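Local coordinates for GPI-anchored protein LLG1 (Arabidopsis thaliana, PDB 6A5D) that probably acts at the cell surface as a GPI-anchored co-receptor in the heterotypic complex that perceives RALF peptides, at residues 56-68 with 102-114. Sequence-based numbering, arbitrary orientation.
Sequences FKDFACPYTDQLN and EGLECPAGSQLPP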
loop_
_atom_site.group_PDB
_atom_site.type_symbol
_atom_site.label_atom_id
_atom_site.label_comp_id
_atom_site.label_asym_id
_atom_site.label_seq_id
_atom_site.Cartn_x
_atom_site.Cartn_y
_atom_site.Cartn_z
ATOM N N PHE A 56 -3.134 -5.140 0.807
ATOM C CA PHE A 56 -2.306 -3.944 0.867
ATOM C C PHE A 56 -1.864 -3.638 2.296
ATOM O O PHE A 56 -0.685 -3.332 2.530
ATOM C CB PHE A 56 -3.096 -2.784 0.266
ATOM C CG PHE A 56 -2.502 -1.439 0.523
ATOM C CD1 PHE A 56 -1.279 -1.087 -0.019
ATOM C CD2 PHE A 56 -3.170 -0.513 1.312
ATOM C CE1 PHE A 56 -0.734 0.155 0.211
ATOM C CE2 PHE A 56 -2.626 0.739 1.535
ATOM C CZ PHE A 56 -1.394 1.065 0.990
ATOM N N LYS A 57 -2.794 -3.711 3.266
ATOM C CA LYS A 57 -2.432 -3.518 4.670
ATOM C C LYS A 57 -1.456 -4.587 5.129
ATOM O O LYS A 57 -0.464 -4.283 5.803
ATOM C CB LYS A 57 -3.692 -3.543 5.537
ATOM C CG LYS A 57 -4.466 -2.227 5.453
ATOM C CD LYS A 57 -5.762 -2.213 6.258
ATOM C CE LYS A 57 -6.448 -0.861 6.110
ATOM N NZ LYS A 57 -7.640 -0.728 7.010
ATOM N N ASP A 58 -1.685 -5.842 4.726
ATOM C CA ASP A 58 -0.763 -6.912 5.102
ATOM C C ASP A 58 0.642 -6.652 4.562
ATOM O O ASP A 58 1.641 -6.944 5.236
ATOM C CB ASP A 58 -1.303 -8.265 4.648
ATOM C CG ASP A 58 -2.424 -8.781 5.535
ATOM O OD1 ASP A 58 -2.529 -8.340 6.698
ATOM O OD2 ASP A 58 -3.197 -9.644 5.079
ATOM N N PHE A 59 0.731 -6.065 3.364
ATOM C CA PHE A 59 2.021 -5.736 2.764
ATOM C C PHE A 59 2.657 -4.524 3.436
ATOM O O PHE A 59 3.868 -4.517 3.707
ATOM C CB PHE A 59 1.838 -5.435 1.271
ATOM C CG PHE A 59 3.113 -4.995 0.586
ATOM C CD1 PHE A 59 3.965 -5.940 0.023
ATOM C CD2 PHE A 59 3.468 -3.648 0.519
ATOM C CE1 PHE A 59 5.148 -5.540 -0.601
ATOM C CE2 PHE A 59 4.651 -3.244 -0.102
ATOM C CZ PHE A 59 5.496 -4.193 -0.649
ATOM N N ALA A 60 1.858 -3.486 3.699
ATOM C CA ALA A 60 2.377 -2.150 3.960
ATOM C C ALA A 60 2.417 -1.799 5.435
ATOM O O ALA A 60 3.290 -1.042 5.852
ATOM C CB ALA A 60 1.528 -1.101 3.219
ATOM N N CYS A 61 1.510 -2.348 6.231
ATOM C CA CYS A 61 1.478 -2.021 7.650
ATOM C C CYS A 61 2.781 -2.295 8.397
ATOM O O CYS A 61 3.063 -1.552 9.354
ATOM C CB CYS A 61 0.285 -2.699 8.331
ATOM S SG CYS A 61 -1.295 -1.948 7.876
ATOM N N PRO A 62 3.604 -3.288 8.043
ATOM C CA PRO A 62 4.894 -3.419 8.740
ATOM C C PRO A 62 5.812 -2.226 8.547
ATOM O O PRO A 62 6.813 -2.117 9.261
ATOM C CB PRO A 62 5.492 -4.730 8.209
ATOM C CG PRO A 62 4.402 -5.424 7.458
ATOM C CD PRO A 62 3.296 -4.447 7.175
ATOM N N TYR A 63 5.494 -1.313 7.629
ATOM C CA TYR A 63 6.392 -0.224 7.267
ATOM C C TYR A 63 5.820 1.147 7.589
ATOM O O TYR A 63 6.301 2.148 7.054
ATOM C CB TYR A 63 6.812 -0.341 5.796
ATOM C CG TYR A 63 7.442 -1.689 5.553
ATOM C CD1 TYR A 63 8.757 -1.915 5.924
ATOM C CD2 TYR A 63 6.708 -2.759 5.035
ATOM C CE1 TYR A 63 9.353 -3.151 5.764
ATOM C CE2 TYR A 63 7.297 -4.021 4.878
ATOM C CZ TYR A 63 8.621 -4.201 5.240
ATOM O OH TYR A 63 9.261 -5.420 5.115
ATOM N N THR A 64 4.814 1.220 8.471
ATOM C CA THR A 64 4.240 2.525 8.797
ATOM C C THR A 64 5.286 3.480 9.368
ATOM O O THR A 64 5.221 4.689 9.109
ATOM C CB THR A 64 3.040 2.410 9.749
ATOM O OG1 THR A 64 3.400 1.655 10.921
ATOM C CG2 THR A 64 1.880 1.741 9.066
ATOM N N ASP A 65 6.262 2.969 10.127
ATOM C CA ASP A 65 7.309 3.848 10.653
ATOM C C ASP A 65 7.953 4.641 9.520
ATOM O O ASP A 65 8.116 5.864 9.602
ATOM C CB ASP A 65 8.410 3.044 11.354
ATOM C CG ASP A 65 7.993 2.454 12.705
ATOM O OD1 ASP A 65 6.886 2.710 13.206
ATOM O OD2 ASP A 65 8.835 1.719 13.275
ATOM N N GLN A 66 8.328 3.950 8.447
ATOM C CA GLN A 66 9.026 4.600 7.347
ATOM C C GLN A 66 8.057 5.312 6.413
ATOM O O GLN A 66 8.338 6.427 5.961
ATOM C CB GLN A 66 9.871 3.574 6.587
ATOM C CG GLN A 66 10.906 2.866 7.461
ATOM C CD GLN A 66 10.423 1.532 8.023
ATOM O OE1 GLN A 66 9.291 1.384 8.453
ATOM N NE2 GLN A 66 11.305 0.542 8.004
ATOM N N LEU A 67 6.891 4.709 6.166
ATOM C CA LEU A 67 5.909 5.324 5.282
ATOM C C LEU A 67 5.412 6.648 5.847
ATOM O O LEU A 67 5.119 7.580 5.090
ATOM C CB LEU A 67 4.742 4.369 5.061
ATOM C CG LEU A 67 5.057 3.140 4.210
ATOM C CD1 LEU A 67 3.919 2.138 4.280
ATOM C CD2 LEU A 67 5.311 3.530 2.750
ATOM N N ASN A 68 5.284 6.737 7.169
ATOM C CA ASN A 68 4.796 7.943 7.835
ATOM C C ASN A 68 5.903 8.915 8.191
ATOM O O ASN A 68 5.669 9.848 8.976
ATOM C CB ASN A 68 3.927 7.616 9.051
ATOM C CG ASN A 68 2.566 7.077 8.663
ATOM O OD1 ASN A 68 2.033 7.405 7.600
ATOM N ND2 ASN A 68 1.995 6.248 9.518
ATOM N N GLU A 102 -12.500 0.085 8.276
ATOM C CA GLU A 102 -11.310 0.503 9.002
ATOM C C GLU A 102 -10.553 1.626 8.312
ATOM O O GLU A 102 -9.496 2.029 8.804
ATOM C CB GLU A 102 -10.395 -0.691 9.251
ATOM C CG GLU A 102 -11.038 -1.772 10.101
ATOM C CD GLU A 102 -11.896 -2.720 9.291
ATOM O OE1 GLU A 102 -11.638 -2.878 8.077
ATOM O OE2 GLU A 102 -12.828 -3.316 9.871
ATOM N N GLY A 103 -11.054 2.133 7.183
ATOM C CA GLY A 103 -10.335 3.182 6.485
ATOM C C GLY A 103 -8.932 2.720 6.147
ATOM O O GLY A 103 -8.702 1.556 5.792
ATOM N N LEU A 104 -7.972 3.631 6.299
ATOM C CA LEU A 104 -6.565 3.328 6.062
ATOM C C LEU A 104 -5.820 2.958 7.345
ATOM O O LEU A 104 -4.584 2.961 7.360
ATOM C CB LEU A 104 -5.886 4.477 5.306
ATOM C CG LEU A 104 -6.065 4.412 3.781
ATOM C CD1 LEU A 104 -5.733 5.754 3.153
ATOM C CD2 LEU A 104 -5.168 3.312 3.216
ATOM N N GLU A 105 -6.550 2.606 8.404
ATOM C CA GLU A 105 -5.930 2.264 9.682
ATOM C C GLU A 105 -5.398 0.833 9.678
ATOM O O GLU A 105 -6.111 -0.115 9.327
ATOM C CB GLU A 105 -6.941 2.441 10.819
ATOM C CG GLU A 105 -6.399 2.080 12.193
ATOM C CD GLU A 105 -7.341 2.465 13.327
ATOM O OE1 GLU A 105 -8.560 2.213 13.200
ATOM O OE2 GLU A 105 -6.857 2.993 14.350
ATOM N N CYS A 106 -4.143 0.683 10.087
ATOM C CA CYS A 106 -3.571 -0.633 10.312
ATOM C C CYS A 106 -4.133 -1.219 11.603
ATOM O O CYS A 106 -4.457 -0.482 12.537
ATOM C CB CYS A 106 -2.061 -0.514 10.422
ATOM S SG CYS A 106 -1.292 -0.156 8.834
ATOM N N PRO A 107 -4.265 -2.544 11.680
ATOM C CA PRO A 107 -4.892 -3.138 12.873
ATOM C C PRO A 107 -4.152 -2.830 14.161
ATOM O O PRO A 107 -4.791 -2.746 15.219
ATOM C CB PRO A 107 -4.941 -4.642 12.555
ATOM C CG PRO A 107 -4.082 -4.839 11.362
ATOM C CD PRO A 107 -3.988 -3.539 10.632
ATOM N N ALA A 108 -2.836 -2.627 14.108
ATOM C CA ALA A 108 -2.087 -2.217 15.293
ATOM C C ALA A 108 -2.264 -0.745 15.646
ATOM O O ALA A 108 -1.747 -0.313 16.682
ATOM C CB ALA A 108 -0.597 -2.536 15.134
ATOM N N GLY A 109 -2.974 0.039 14.838
ATOM C CA GLY A 109 -3.373 1.390 15.203
ATOM C C GLY A 109 -2.842 2.497 14.316
ATOM O O GLY A 109 -3.438 3.588 14.288
ATOM N N SER A 110 -1.741 2.285 13.603
ATOM C CA SER A 110 -1.192 3.378 12.817
ATOM C C SER A 110 -1.961 3.521 11.502
ATOM O O SER A 110 -2.667 2.609 11.064
ATOM C CB SER A 110 0.293 3.150 12.538
ATOM O OG SER A 110 0.871 4.297 11.926
ATOM N N GLN A 111 -1.791 4.676 10.860
ATOM C CA GLN A 111 -2.497 5.015 9.630
ATOM C C GLN A 111 -1.538 4.898 8.456
ATOM O O GLN A 111 -0.407 5.392 8.516
ATOM C CB GLN A 111 -2.993 6.463 9.680
ATOM C CG GLN A 111 -3.776 6.805 10.924
ATOM C CD GLN A 111 -5.034 5.982 11.035
ATOM O OE1 GLN A 111 -5.726 5.748 10.036
ATOM N NE2 GLN A 111 -5.333 5.515 12.241
ATOM N N LEU A 112 -2.018 4.275 7.349
ATOM C CA LEU A 112 -1.228 4.274 6.126
ATOM C C LEU A 112 -1.506 5.543 5.331
ATOM O O LEU A 112 -2.651 6.007 5.286
ATOM C CB LEU A 112 -1.615 3.088 5.261
ATOM C CG LEU A 112 -1.181 1.738 5.800
ATOM C CD1 LEU A 112 -1.869 0.616 5.033
ATOM C CD2 LEU A 112 0.322 1.655 5.681
ATOM N N PRO A 113 -0.487 6.127 4.700
ATOM C CA PRO A 113 -0.722 7.326 3.903
ATOM C C PRO A 113 -1.530 6.999 2.660
ATOM O O PRO A 113 -1.420 5.894 2.101
ATOM C CB PRO A 113 0.700 7.790 3.539
ATOM C CG PRO A 113 1.478 6.506 3.493
ATOM C CD PRO A 113 0.921 5.692 4.640
ATOM N N PRO A 114 -2.351 7.938 2.184
ATOM C CA PRO A 114 -3.089 7.702 0.938
ATOM C C PRO A 114 -2.250 7.882 -0.309
ATOM O O PRO A 114 -2.657 7.403 -1.376
ATOM C CB PRO A 114 -4.200 8.758 0.988
ATOM C CG PRO A 114 -3.626 9.865 1.776
ATOM C CD PRO A 114 -2.595 9.283 2.731
HETATM O O HOH W 1 -9.064 -3.206 7.184
#
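Cys61 and Cys106 are joined covalently, SG to SG at 2.0 Å with a chi3 of -91°, and this disulfide ties the junction of helix 49-60 and helix 64-67 to the coil that follows helix 92-99. Beside it the apolar contacts gather on Leu112. Its CD1 reaches Phe56 CE2 at 3.6 Å and also touches the Cys61 sulfur, while its CD2 packs against Ala60 CB and Leu67 CD1 and comes within 3.7 Å of the Thr64 methyl, CG2. That methyl lies anti to the carbonyl carbon of Thr64, which turns it to the sulfur of Cys106 as well. Leu104 CD2 meets the Phe56 ring at its edge, and helix 74-86 touches the same ring through Met78 and Ile82.

Polar grips hold both ends. Lys57 runs out fully extended beyond CG, and its NZ donates to the carbonyl oxygens of Gly103 and Glu105, each at 2.8 Å and each approached from above the carbonyl plane. A water accepts from NZ and donates to Glu102 OE1, linking two opposite charges that do not touch directly. With an alanine in place of Lys57, the carbonyls of Gly103 and Glu105 would probably lose their shared donor and Glu102 its water-bridged partner. At the far end, just past helix 64-67, Asn68 ND2 gives Gln111 O a nearly straight bond of 2.7 Å (164° at the hydrogen), with the oxygen in the amide plane.

In this small, strand-free helical fold with four intrachain disulfides, the coil is thus held without strand pairing: by the Cys61-Cys106 bridge, Leu112 and side-chain donors to the carbonyls of Gly103, Glu105 and Gln111.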